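Local coordinates for beta-galactosidase (Marinomonas sp. ef1, PDB 6Y2K), which probably hydrolyses terminal beta-D-galactosides such as lactose, as a cold-active, hexameric glycoside hydrolase of family 42, at residues T122-R127 / A135-D140; N141-H146 / V220-L225; I229-S234 / D258-S263; G236-H241 / N307-I312. One frame throughout, in Å; residues are numbered along the deposited sequence.

Contact 1: residues T122-R127 / A135-D140; sequences TMMAER and ASWQTD
Trp137 reaches from the fourth barrel strand to the helix before it and sets the far rim of its six-membered ring against the backbone of Met124 and Ala125. CH2 does most of the touching: it lies 3.7 Å from Met124 O, which stands at the ring edge near its plane, and 3.9 Å from Ala125 CA, which approaches obliquely. Met124 adds the first carbon of its side chain, with CB 4.2 Å from Trp137 CH2. CG of the indole lies opposite the carbonyl carbon (chi1 -67°), a setting that carries the ring out from the strand to helix 111-128.

The next shell fixes the rotation of that ring. Its pyrrole nitrogen NE1 is hydrogen-bonded to Ser234 OG just after helix 205-233, and Leu230, Leu239 and Leu70 pack around the indole from that helix and the two flanking strands. Helix 111-128 is thereby seated on the outside of the (beta/alpha)8 barrel. Across the contact itself the forces are dispersion and perhaps a weak attraction of the aromatic C-H edge for the carbonyl oxygen, while the directional polar bond is made to the side, so the indole can be at once buried and satisfied.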
loop_
_atom_site.group_PDB
_atom_site.type_symbol
_atom_site.label_atom_id
_atom_site.label_comp_id
_atom_site.label_asym_id
_atom_site.label_seq_id
_atom_site.Cartn_x
_atom_site.Cartn_y
_atom_site.Cartn_z
ATOM N N THR A 122 9.378 15.019 61.846
ATOM C CA THR A 122 9.096 15.177 63.274
ATOM C C THR A 122 8.590 16.585 63.588
ATOM O O THR A 122 7.576 16.730 64.276
ATOM C CB THR A 122 10.319 14.849 64.144
ATOM O OG1 THR A 122 10.713 13.494 63.909
ATOM C CG2 THR A 122 9.992 15.029 65.644
ATOM N N MET A 123 9.274 17.613 63.079
ATOM C CA MET A 123 8.808 18.997 63.253
ATOM C C MET A 123 7.364 19.184 62.788
ATOM O O MET A 123 6.543 19.732 63.522
ATOM C CB MET A 123 9.694 19.993 62.496
ATOM C CG MET A 123 10.994 20.374 63.186
ATOM S SD MET A 123 11.701 21.868 62.441
ATOM C CE MET A 123 12.127 21.276 60.818
ATOM N N MET A 124 7.062 18.725 61.572
ATOM C CA MET A 124 5.709 18.852 60.992
ATOM C C MET A 124 4.650 18.061 61.732
ATOM O O MET A 124 3.559 18.574 61.978
ATOM C CB MET A 124 5.671 18.386 59.533
ATOM C CG MET A 124 5.836 19.483 58.515
ATOM S SD MET A 124 5.425 18.892 56.860
ATOM C CE MET A 124 3.898 19.718 56.433
ATOM N N ALA A 125 4.964 16.803 62.029
ATOM C CA ALA A 125 4.047 15.910 62.742
ATOM C C ALA A 125 3.730 16.386 64.170
ATOM O O ALA A 125 2.610 16.199 64.648
ATOM C CB ALA A 125 4.617 14.508 62.779
ATOM N N GLU A 126 4.719 16.974 64.849
ATOM C CA GLU A 126 4.495 17.522 66.184
ATOM C C GLU A 126 3.587 18.754 66.107
ATOM O O GLU A 126 2.660 18.882 66.902
ATOM C CB GLU A 126 5.828 17.786 66.913
ATOM C CG GLU A 126 6.461 16.477 67.382
ATOM C CD GLU A 126 7.871 16.606 67.931
ATOM O OE1 GLU A 126 8.592 17.566 67.584
ATOM O OE2 GLU A 126 8.270 15.714 68.709
ATOM N N ARG A 127 3.818 19.629 65.130
ATOM C CA ARG A 127 2.998 20.835 64.989
ATOM C C ARG A 127 1.558 20.555 64.526
ATOM O O ARG A 127 0.612 21.179 65.042
ATOM C CB ARG A 127 3.650 21.843 64.033
ATOM C CG ARG A 127 2.964 23.208 64.027
ATOM C CD ARG A 127 3.798 24.298 63.365
ATOM N NE ARG A 127 3.235 25.633 63.604
ATOM C CZ ARG A 127 3.412 26.363 64.715
ATOM N NH1 ARG A 127 4.146 25.919 65.729
ATOM N NH2 ARG A 127 2.836 27.558 64.821
ATOM N N ALA A 135 -6.781 15.294 58.082
ATOM C CA ALA A 135 -7.406 13.975 58.068
ATOM C C ALA A 135 -6.445 12.869 57.641
ATOM O O ALA A 135 -6.677 11.694 57.941
ATOM C CB ALA A 135 -8.615 13.998 57.149
ATOM N N SER A 136 -5.356 13.250 56.969
ATOM C CA SER A 136 -4.485 12.302 56.293
ATOM C C SER A 136 -3.111 12.908 56.038
ATOM O O SER A 136 -2.982 14.133 55.964
ATOM C CB SER A 136 -5.142 11.917 54.961
ATOM O OG SER A 136 -4.271 11.170 54.134
ATOM N N TRP A 137 -2.095 12.054 55.888
ATOM C CA TRP A 137 -0.765 12.496 55.465
ATOM C C TRP A 137 -0.319 11.744 54.225
ATOM O O TRP A 137 -0.453 10.522 54.175
ATOM C CB TRP A 137 0.280 12.243 56.555
ATOM C CG TRP A 137 0.141 13.060 57.806
ATOM C CD1 TRP A 137 -0.699 12.819 58.849
ATOM C CD2 TRP A 137 0.895 14.221 58.157
ATOM N NE1 TRP A 137 -0.525 13.763 59.822
ATOM C CE2 TRP A 137 0.454 14.633 59.429
ATOM C CE3 TRP A 137 1.914 14.947 57.523
ATOM C CZ2 TRP A 137 0.992 15.748 60.087
ATOM C CZ3 TRP A 137 2.452 16.055 58.175
ATOM C CH2 TRP A 137 1.985 16.448 59.440
ATOM N N GLN A 138 0.224 12.471 53.245
ATOM C CA GLN A 138 0.952 11.869 52.116
ATOM C C GLN A 138 2.440 11.938 52.419
ATOM O O GLN A 138 2.973 13.030 52.642
ATOM C CB GLN A 138 0.676 12.619 50.806
ATOM C CG GLN A 138 1.467 12.080 49.606
ATOM C CD GLN A 138 1.239 12.875 48.342
ATOM O OE1 GLN A 138 0.178 12.782 47.739
ATOM N NE2 GLN A 138 2.238 13.656 47.927
ATOM N N THR A 139 3.119 10.792 52.425
ATOM C CA THR A 139 4.577 10.773 52.572
ATOM C C THR A 139 5.243 11.154 51.250
ATOM O O THR A 139 4.964 10.549 50.227
ATOM C CB THR A 139 5.089 9.394 53.001
ATOM O OG1 THR A 139 4.560 8.388 52.127
ATOM C CG2 THR A 139 4.669 9.100 54.438
ATOM N N ASP A 140 6.097 12.173 51.268
ATOM C CA ASP A 140 6.931 12.507 50.111
ATOM C C ASP A 140 5.998 12.823 48.898
ATOM O O ASP A 140 4.932 13.450 49.079
ATOM C CB ASP A 140 7.928 11.346 49.885
ATOM C CG ASP A 140 9.162 11.727 49.055
ATOM O OD1 ASP A 140 9.079 11.609 47.801
ATOM O OD2 ASP A 140 10.222 12.051 49.647
#

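Contact 2: residues N141-H146 / V220-L225; sequences NEYGCH and VAFNKL
A buried hydroxyl-to-amide hydrogen bond, backed by an aromatic contact, joins Tyr143 in the loop after the fourth barrel strand to Asn223 and Phe222 on helix 205-233. Tyr143 OH donates to Asn223 OD1 over 2.7 Å, in the carbonyl plane and onto a lone pair, with the amide and ring planes 80° apart. The phenol end is also pressed close to the aliphatic part of its partner, Tyr143 OH lying 3.3 Å from Asn223 CB. Thr139 OG1 is a second hydrogen-bond partner of Asn223 OD1, and two hydroxyls therefore hold the amide in place.

Phe222 meets the phenol at CE1: its CD1 is 3.7 Å from Tyr143 CE1, the ring planes nearly perpendicular (88°), the approach oblique. Both residues sit on the helix face that looks to the loop, and with CG anti to the backbone N (chi1 -177° for Phe222) their ring and amide reach on to the phenol.

The tyrosine is fixed at its base as well. Its N is bonded to His241 NE2, its ring stacks on His241, and a type II turn from Glu142 to Cys145 has Gly144 at its third position. Glu142, at the place where clan GH-A enzymes usually carry the acid/base, is hydrogen-bonded through OE1 to a glycerol, probably from the crystallisation liquor. Beyond the contact, Phe222 packs on Tyr113 and Cys117 of helix 111-128, Asn223 on Val255 of helix 252-256, and His241 continues the fifth strand.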
loop_
_atom_site.group_PDB
_atom_site.type_symbol
_atom_site.label_atom_id
_atom_site.label_comp_id
_atom_site.label_asym_id
_atom_site.label_seq_id
_atom_site.Cartn_x
_atom_site.Cartn_y
_atom_site.Cartn_z
ATOM N N ASN A 141 6.395 12.435 47.687
ATOM C CA ASN A 141 5.593 12.645 46.481
ATOM C C ASN A 141 6.161 11.799 45.340
ATOM O O ASN A 141 7.255 12.076 44.855
ATOM C CB ASN A 141 5.581 14.118 46.056
ATOM C CG ASN A 141 4.591 14.382 44.932
ATOM O OD1 ASN A 141 3.367 14.453 45.163
ATOM N ND2 ASN A 141 5.104 14.506 43.706
ATOM N N GLU A 142 5.420 10.768 44.942
ATOM C CA GLU A 142 5.751 9.937 43.781
ATOM C C GLU A 142 7.164 9.369 43.862
ATOM O O GLU A 142 8.034 9.683 43.046
ATOM C CB GLU A 142 5.542 10.711 42.462
ATOM C CG GLU A 142 4.087 11.049 42.132
ATOM C CD GLU A 142 3.910 11.567 40.707
ATOM O OE1 GLU A 142 4.820 12.260 40.207
ATOM O OE2 GLU A 142 2.862 11.281 40.073
ATOM N N TYR A 143 7.377 8.525 44.869
ATOM C CA TYR A 143 8.605 7.760 45.007
ATOM C C TYR A 143 8.926 7.143 43.662
ATOM O O TYR A 143 8.047 6.540 43.041
ATOM C CB TYR A 143 8.448 6.598 46.005
ATOM C CG TYR A 143 8.280 6.951 47.472
ATOM C CD1 TYR A 143 9.035 7.953 48.073
ATOM C CD2 TYR A 143 7.403 6.227 48.274
ATOM C CE1 TYR A 143 8.895 8.247 49.428
ATOM C CE2 TYR A 143 7.254 6.516 49.626
ATOM C CZ TYR A 143 8.002 7.521 50.200
ATOM O OH TYR A 143 7.852 7.804 51.546
ATOM N N GLY A 144 10.171 7.298 43.218
ATOM C CA GLY A 144 10.643 6.649 42.000
ATOM C C GLY A 144 10.457 7.456 40.723
ATOM O O GLY A 144 11.101 7.135 39.719
ATOM N N CYS A 145 9.634 8.515 40.741
ATOM C CA CYS A 145 9.369 9.283 39.512
ATOM C C CYS A 145 10.690 9.745 38.905
ATOM O O CYS A 145 11.644 10.060 39.629
ATOM C CB CYS A 145 8.457 10.492 39.753
ATOM S SG CYS A 145 7.714 11.147 38.229
ATOM N N HIS A 146 10.735 9.770 37.577
ATOM C CA HIS A 146 11.953 10.107 36.826
ATOM C C HIS A 146 13.067 9.062 37.039
ATOM O O HIS A 146 14.256 9.389 36.963
ATOM C CB HIS A 146 12.456 11.521 37.167
ATOM C CG HIS A 146 11.361 12.518 37.392
ATOM N ND1 HIS A 146 10.499 12.913 36.393
ATOM C CD2 HIS A 146 10.984 13.189 38.505
ATOM C CE1 HIS A 146 9.638 13.787 36.883
ATOM N NE2 HIS A 146 9.911 13.973 38.162
ATOM N N VAL A 220 11.312 1.298 50.820
ATOM C CA VAL A 220 10.544 0.793 51.971
ATOM C C VAL A 220 11.038 1.439 53.267
ATOM O O VAL A 220 10.226 1.974 54.032
ATOM C CB VAL A 220 10.597 -0.755 52.075
ATOM C CG1 VAL A 220 9.890 -1.264 53.334
ATOM C CG2 VAL A 220 9.982 -1.392 50.830
ATOM N N ALA A 221 12.356 1.423 53.486
ATOM C CA ALA A 221 12.979 1.987 54.702
ATOM C C ALA A 221 12.800 3.501 54.830
ATOM O O ALA A 221 12.489 4.005 55.914
ATOM C CB ALA A 221 14.463 1.643 54.748
ATOM N N PHE A 222 13.001 4.215 53.723
ATOM C CA PHE A 222 12.799 5.675 53.654
ATOM C C PHE A 222 11.375 6.067 54.034
ATOM O O PHE A 222 11.161 7.036 54.773
ATOM C CB PHE A 222 13.127 6.166 52.240
ATOM C CG PHE A 222 13.043 7.662 52.047
ATOM C CD1 PHE A 222 11.845 8.267 51.688
ATOM C CD2 PHE A 222 14.181 8.456 52.153
ATOM C CE1 PHE A 222 11.772 9.637 51.461
ATOM C CE2 PHE A 222 14.118 9.830 51.935
ATOM C CZ PHE A 222 12.908 10.423 51.594
ATOM N N ASN A 223 10.407 5.318 53.512
ATOM C CA ASN A 223 8.997 5.550 53.802
ATOM C C ASN A 223 8.654 5.173 55.253
ATOM O O ASN A 223 7.916 5.899 55.933
ATOM C CB ASN A 223 8.121 4.760 52.820
ATOM C CG ASN A 223 6.635 5.003 53.032
ATOM O OD1 ASN A 223 6.149 6.121 52.853
ATOM N ND2 ASN A 223 5.909 3.953 53.425
ATOM N N LYS A 224 9.190 4.045 55.711
ATOM C CA LYS A 224 8.914 3.531 57.055
ATOM C C LYS A 224 9.350 4.496 58.170
ATOM O O LYS A 224 8.670 4.593 59.205
ATOM C CB LYS A 224 9.573 2.161 57.241
ATOM C CG LYS A 224 9.320 1.464 58.574
ATOM C CD LYS A 224 7.840 1.416 58.933
ATOM C CE LYS A 224 7.488 0.257 59.858
ATOM N NZ LYS A 224 8.159 0.336 61.187
ATOM N N LEU A 225 10.447 5.222 57.969
ATOM C CA LEU A 225 10.874 6.179 58.987
ATOM C C LEU A 225 9.839 7.302 59.157
ATOM O O LEU A 225 9.582 7.734 60.281
ATOM C CB LEU A 225 12.297 6.703 58.744
ATOM C CG LEU A 225 12.606 7.985 57.972
ATOM C CD1 LEU A 225 12.260 9.255 58.744
ATOM C CD2 LEU A 225 14.087 7.983 57.606
#

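Contact 3: residues I229-S234 / D258-S263; sequences ILREHS and DLDVAS
Arg231 and Asp260 meet in a two-pronged salt bridge that ties the last turns of helix 205-233 to the chain entering barrel strand 261-266. The guanidinium comes end-on, one nitrogen to each oxygen: Arg231 NH1 lies 2.9 Å from Asp260 OD2, and Arg231 NH2 lies 3.0 Å from Asp260 OD1. The two prongs are not equivalent. OD2 is met on its syn lone pair, whereas OD1 is approached from above the carboxylate plane, because the two flat groups are turned 57° against each other. A bend at chi2 (-55°) lets the arginine, which leaves the helix to one side, swing its head across to the carboxylate.

Backbone polar groups add to the ion pair. Asp260 OD2 also accepts a hydrogen bond from Leu239 N, so the neighbouring fifth strand helps position the carboxylate. Asp258 O sits 3.8 Å from Arg231 NH2, a looser approach. This oxygen is buried by the contact and has no hydrogen-bonding partner in the model, although the nearby positive charge probably offsets some of the cost.

Apolar packing is supplied from outside the ion pair. The arginine rests on Leu239, while Leu259, its CB directed away from 229-234, packs on Val227 of the same helix and on Tyr243.

Arg231 is largely exposed and Asp260 only partly so, and solvent should therefore screen the attraction. Much of what the pair contributes is probably geometric: two charged bonds plus a backbone N-H fix the position of the chain entering strand 261-266 relative to the helix.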
loop_
_atom_site.group_PDB
_atom_site.type_symbol
_atom_site.label_atom_id
_atom_site.label_comp_id
_atom_site.label_asym_id
_atom_site.label_seq_id
_atom_site.Cartn_x
_atom_site.Cartn_y
_atom_site.Cartn_z
ATOM N N ILE A 229 7.074 8.003 62.619
ATOM C CA ILE A 229 6.867 9.334 63.200
ATOM C C ILE A 229 5.393 9.746 63.164
ATOM O O ILE A 229 4.869 10.275 64.159
ATOM C CB ILE A 229 7.711 10.407 62.471
ATOM C CG1 ILE A 229 9.207 10.162 62.698
ATOM C CG2 ILE A 229 7.344 11.818 62.940
ATOM C CD1 ILE A 229 10.101 10.822 61.669
ATOM N N LEU A 230 4.741 9.517 62.019
ATOM C CA LEU A 230 3.351 9.905 61.834
ATOM C C LEU A 230 2.384 9.048 62.672
ATOM O O LEU A 230 1.381 9.579 63.157
ATOM C CB LEU A 230 2.969 9.900 60.347
ATOM C CG LEU A 230 3.703 10.946 59.484
ATOM C CD1 LEU A 230 3.576 10.631 57.997
ATOM C CD2 LEU A 230 3.214 12.357 59.782
ATOM N N ARG A 231 2.686 7.760 62.858
ATOM C CA ARG A 231 1.906 6.898 63.773
ATOM C C ARG A 231 1.938 7.405 65.215
ATOM O O ARG A 231 0.917 7.383 65.907
ATOM C CB ARG A 231 2.431 5.453 63.789
ATOM C CG ARG A 231 2.210 4.630 62.533
ATOM C CD ARG A 231 0.757 4.571 62.120
ATOM N NE ARG A 231 0.569 3.681 60.979
ATOM C CZ ARG A 231 -0.509 3.670 60.198
ATOM N NH1 ARG A 231 -1.534 4.509 60.410
ATOM N NH2 ARG A 231 -0.552 2.820 59.182
ATOM N N GLU A 232 3.119 7.830 65.659
ATOM C CA GLU A 232 3.318 8.337 67.022
ATOM C C GLU A 232 2.573 9.656 67.237
ATOM O O GLU A 232 1.808 9.791 68.196
ATOM C CB GLU A 232 4.823 8.503 67.299
ATOM C CG GLU A 232 5.225 9.140 68.630
ATOM C CD GLU A 232 4.769 8.376 69.863
ATOM O OE1 GLU A 232 4.791 8.982 70.962
ATOM O OE2 GLU A 232 4.403 7.178 69.762
ATOM N N HIS A 233 2.777 10.608 66.329
ATOM C CA HIS A 233 2.317 11.985 66.530
ATOM C C HIS A 233 1.032 12.367 65.813
ATOM O O HIS A 233 0.536 13.470 66.026
ATOM C CB HIS A 233 3.433 12.958 66.156
ATOM C CG HIS A 233 4.652 12.808 67.005
ATOM N ND1 HIS A 233 4.681 13.185 68.331
ATOM C CD2 HIS A 233 5.874 12.293 66.732
ATOM C CE1 HIS A 233 5.871 12.916 68.836
ATOM N NE2 HIS A 233 6.616 12.382 67.885
ATOM N N SER A 234 0.488 11.480 64.977
ATOM C CA SER A 234 -0.763 11.765 64.265
ATOM C C SER A 234 -1.668 10.535 64.186
ATOM O O SER A 234 -2.143 10.151 63.107
ATOM C CB SER A 234 -0.469 12.334 62.875
ATOM O OG SER A 234 -1.611 12.982 62.326
ATOM N N ASP A 258 2.993 -0.710 55.009
ATOM C CA ASP A 258 3.211 0.309 56.038
ATOM C C ASP A 258 2.237 1.490 55.981
ATOM O O ASP A 258 2.362 2.422 56.765
ATOM C CB ASP A 258 4.670 0.802 55.972
ATOM C CG ASP A 258 5.676 -0.306 56.286
ATOM O OD1 ASP A 258 5.409 -1.114 57.197
ATOM O OD2 ASP A 258 6.739 -0.367 55.633
ATOM N N LEU A 259 1.266 1.447 55.070
ATOM C CA LEU A 259 0.352 2.555 54.853
ATOM C C LEU A 259 -1.095 2.083 54.962
ATOM O O LEU A 259 -1.373 0.881 54.959
ATOM C CB LEU A 259 0.611 3.187 53.482
ATOM C CG LEU A 259 1.980 3.867 53.316
ATOM C CD1 LEU A 259 2.282 4.076 51.835
ATOM C CD2 LEU A 259 2.052 5.198 54.058
ATOM N N ASP A 260 -2.007 3.045 55.075
ATOM C CA ASP A 260 -3.439 2.760 55.207
ATOM C C ASP A 260 -4.176 2.753 53.876
ATOM O O ASP A 260 -5.189 2.068 53.738
ATOM C CB ASP A 260 -4.087 3.786 56.130
ATOM C CG ASP A 260 -3.469 3.785 57.504
ATOM O OD1 ASP A 260 -3.329 2.688 58.102
ATOM O OD2 ASP A 260 -3.086 4.874 57.982
ATOM N N VAL A 261 -3.691 3.540 52.913
ATOM C CA VAL A 261 -4.375 3.749 51.642
ATOM C C VAL A 261 -3.336 3.750 50.522
ATOM O O VAL A 261 -2.234 4.272 50.705
ATOM C CB VAL A 261 -5.097 5.122 51.607
ATOM C CG1 VAL A 261 -5.806 5.327 50.272
ATOM C CG2 VAL A 261 -6.077 5.265 52.774
ATOM N N ALA A 262 -3.696 3.164 49.382
ATOM C CA ALA A 262 -2.917 3.301 48.155
ATOM C C ALA A 262 -3.610 4.351 47.310
ATOM O O ALA A 262 -4.792 4.218 47.009
ATOM C CB ALA A 262 -2.854 1.984 47.408
ATOM N N SER A 263 -2.888 5.405 46.949
ATOM C CA SER A 263 -3.404 6.388 46.008
ATOM C C SER A 263 -2.529 6.387 44.777
ATOM O O SER A 263 -1.386 5.927 44.823
ATOM C CB SER A 263 -3.462 7.788 46.615
ATOM O OG SER A 263 -2.184 8.357 46.777
#

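Contact 4: residues G236-H241 / N307-I312; sequences GRDLVH and NGRLWI
Asp238 has CG opposite its carbonyl carbon (chi1 -70°), and Arg309 bends its chain at chi3 (63°); together these turns bring the carboxylate to the edge of the guanidinium. Arg309 uses both terminal nitrogens, NH1 to Asp238 OD1 at 2.9 Å and NH2 to Asp238 OD2 at 3.1 Å. Both oxygens lie near the guanidinium plane and the N-H bonds are nearly straight, yet the arginine stands above the carboxylate plane, the two groups being 70° apart.

The segments lead into the fifth and seventh strands of the (beta/alpha)8 barrel. Strand 261-266 separates them in the sheet, and the contact is made by side chains directed across the barrel interior, with the salt bridge at the ends where these strands begin. Ahead of Arg309, a Schellman motif with Asn307 as its C-prime residue closes helix 294-305 and leads the chain into the seventh strand.

Two residues further along each segment the contact turns apolar: Val240 CG1 is 4.0 Å from Trp311 CZ3, the two side chains crossing at about a right angle. Trp311 CZ2 also lies 4.0 Å from Asp238 OD2. Glu347 serves both Arg309 and Trp311, pairing with Arg309 NE and accepting a hydrogen bond from Trp311 NE1.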
loop_
_atom_site.group_PDB
_atom_site.type_symbol
_atom_site.label_atom_id
_atom_site.label_comp_id
_atom_site.label_asym_id
_atom_site.label_seq_id
_atom_site.Cartn_x
_atom_site.Cartn_y
_atom_site.Cartn_z
ATOM N N GLY A 236 -4.781 8.145 64.217
ATOM C CA GLY A 236 -6.090 8.295 63.590
ATOM C C GLY A 236 -6.095 8.841 62.172
ATOM O O GLY A 236 -7.122 8.752 61.499
ATOM N N ARG A 237 -4.974 9.411 61.712
ATOM C CA ARG A 237 -4.885 9.970 60.354
ATOM C C ARG A 237 -4.517 8.869 59.343
ATOM O O ARG A 237 -3.669 8.029 59.634
ATOM C CB ARG A 237 -3.850 11.101 60.292
ATOM C CG ARG A 237 -4.370 12.457 60.737
ATOM C CD ARG A 237 -4.814 12.498 62.198
ATOM N NE ARG A 237 -5.303 13.830 62.555
ATOM C CZ ARG A 237 -5.713 14.192 63.770
ATOM N NH1 ARG A 237 -6.141 15.433 63.976
ATOM N NH2 ARG A 237 -5.684 13.331 64.787
ATOM N N ASP A 238 -5.158 8.883 58.172
ATOM C CA ASP A 238 -4.831 7.941 57.100
ATOM C C ASP A 238 -3.477 8.286 56.492
ATOM O O ASP A 238 -3.274 9.408 56.038
ATOM C CB ASP A 238 -5.878 7.978 55.983
ATOM C CG ASP A 238 -7.211 7.384 56.395
ATOM O OD1 ASP A 238 -7.237 6.391 57.143
ATOM O OD2 ASP A 238 -8.235 7.882 55.911
ATOM N N LEU A 239 -2.555 7.332 56.507
ATOM C CA LEU A 239 -1.245 7.514 55.875
ATOM C C LEU A 239 -1.308 6.905 54.479
ATOM O O LEU A 239 -1.738 5.758 54.307
ATOM C CB LEU A 239 -0.149 6.875 56.722
ATOM C CG LEU A 239 -0.149 7.289 58.209
ATOM C CD1 LEU A 239 1.021 6.666 58.936
ATOM C CD2 LEU A 239 -0.115 8.804 58.354
ATOM N N VAL A 240 -0.881 7.690 53.495
ATOM C CA VAL A 240 -1.039 7.357 52.084
ATOM C C VAL A 240 0.222 7.761 51.330
ATOM O O VAL A 240 0.953 8.659 51.766
ATOM C CB VAL A 240 -2.305 8.055 51.502
ATOM C CG1 VAL A 240 -2.211 9.571 51.561
ATOM C CG2 VAL A 240 -2.607 7.603 50.076
ATOM N N HIS A 241 0.489 7.069 50.226
ATOM C CA HIS A 241 1.455 7.528 49.245
ATOM C C HIS A 241 0.812 7.561 47.856
ATOM O O HIS A 241 -0.154 6.825 47.592
ATOM C CB HIS A 241 2.728 6.676 49.238
ATOM C CG HIS A 241 3.787 7.252 48.358
ATOM N ND1 HIS A 241 4.502 8.377 48.708
ATOM C CD2 HIS A 241 4.169 6.941 47.097
ATOM C CE1 HIS A 241 5.307 8.708 47.717
ATOM N NE2 HIS A 241 5.123 7.856 46.725
ATOM N N ASN A 307 -4.760 -2.793 50.356
ATOM C CA ASN A 307 -5.547 -3.753 51.125
ATOM C C ASN A 307 -7.038 -3.381 51.128
ATOM O O ASN A 307 -7.698 -3.372 52.172
ATOM C CB ASN A 307 -4.958 -3.878 52.539
ATOM C CG ASN A 307 -3.564 -4.479 52.528
ATOM O OD1 ASN A 307 -3.384 -5.637 52.149
ATOM N ND2 ASN A 307 -2.565 -3.690 52.930
ATOM N N GLY A 308 -7.559 -3.070 49.939
ATOM C CA GLY A 308 -8.964 -2.666 49.763
ATOM C C GLY A 308 -9.214 -1.174 49.602
ATOM O O GLY A 308 -10.212 -0.779 48.994
ATOM N N ARG A 309 -8.310 -0.343 50.129
ATOM C CA ARG A 309 -8.481 1.113 50.136
ATOM C C ARG A 309 -7.688 1.829 49.019
ATOM O O ARG A 309 -6.444 1.834 49.016
ATOM C CB ARG A 309 -8.085 1.658 51.500
ATOM C CG ARG A 309 -8.949 1.100 52.629
ATOM C CD ARG A 309 -8.799 1.912 53.903
ATOM N NE ARG A 309 -9.262 3.286 53.730
ATOM C CZ ARG A 309 -8.968 4.300 54.550
ATOM N NH1 ARG A 309 -8.185 4.121 55.615
ATOM N NH2 ARG A 309 -9.453 5.511 54.299
ATOM N N LEU A 310 -8.438 2.429 48.094
ATOM C CA LEU A 310 -7.914 3.064 46.887
ATOM C C LEU A 310 -8.380 4.503 46.835
ATOM O O LEU A 310 -9.571 4.750 47.006
ATOM C CB LEU A 310 -8.475 2.349 45.653
ATOM C CG LEU A 310 -8.227 2.971 44.268
ATOM C CD1 LEU A 310 -6.747 2.899 43.917
ATOM C CD2 LEU A 310 -9.064 2.279 43.206
ATOM N N TRP A 311 -7.447 5.430 46.601
ATOM C CA TRP A 311 -7.744 6.802 46.200
ATOM C C TRP A 311 -7.057 7.093 44.865
ATOM O O TRP A 311 -6.097 6.416 44.490
ATOM C CB TRP A 311 -7.207 7.835 47.201
ATOM C CG TRP A 311 -7.759 7.817 48.605
ATOM C CD1 TRP A 311 -8.777 7.061 49.097
ATOM C CD2 TRP A 311 -7.312 8.636 49.687
ATOM N NE1 TRP A 311 -8.983 7.337 50.428
ATOM C CE2 TRP A 311 -8.098 8.310 50.815
ATOM C CE3 TRP A 311 -6.316 9.611 49.814
ATOM C CZ2 TRP A 311 -7.914 8.925 52.065
ATOM C CZ3 TRP A 311 -6.129 10.226 51.064
ATOM C CH2 TRP A 311 -6.936 9.882 52.168
ATOM N N ILE A 312 -7.548 8.106 44.158
ATOM C CA ILE A 312 -6.796 8.725 43.078
ATOM C C ILE A 312 -6.377 10.081 43.645
ATOM O O ILE A 312 -7.218 10.955 43.835
ATOM C CB ILE A 312 -7.628 8.886 41.781
ATOM C CG1 ILE A 312 -7.725 7.554 41.015
ATOM C CG2 ILE A 312 -6.980 9.909 40.840
ATOM C CD1 ILE A 312 -8.346 6.397 41.765
#

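How the contacts relate
The four contacts lie in one (beta/alpha)8 barrel, between the helix before strand 134-138 and strand 310-315; the segments of contacts 3 and 4 alternate along the chain. These two are closest, centres about 8 Å apart, and interlock through the sheet: Asp260 N is 2.8 Å from Leu239 O. Contact 1 lies about 9 Å from contact 3 between centres, joined by Trp137 NE1 to Ser234 OG at 2.8 Å. His241, in segment 236-241 of contact 4, links contacts 1 and 2, with ND1 2.7 Å from Thr139 O and NE2 3.0 Å from Tyr143 N. Contact 2 alone includes the glycerol-binding loop of Glu142, consistent with the active-site end; the salt bridges of contacts 3 and 4 lie toward the other end.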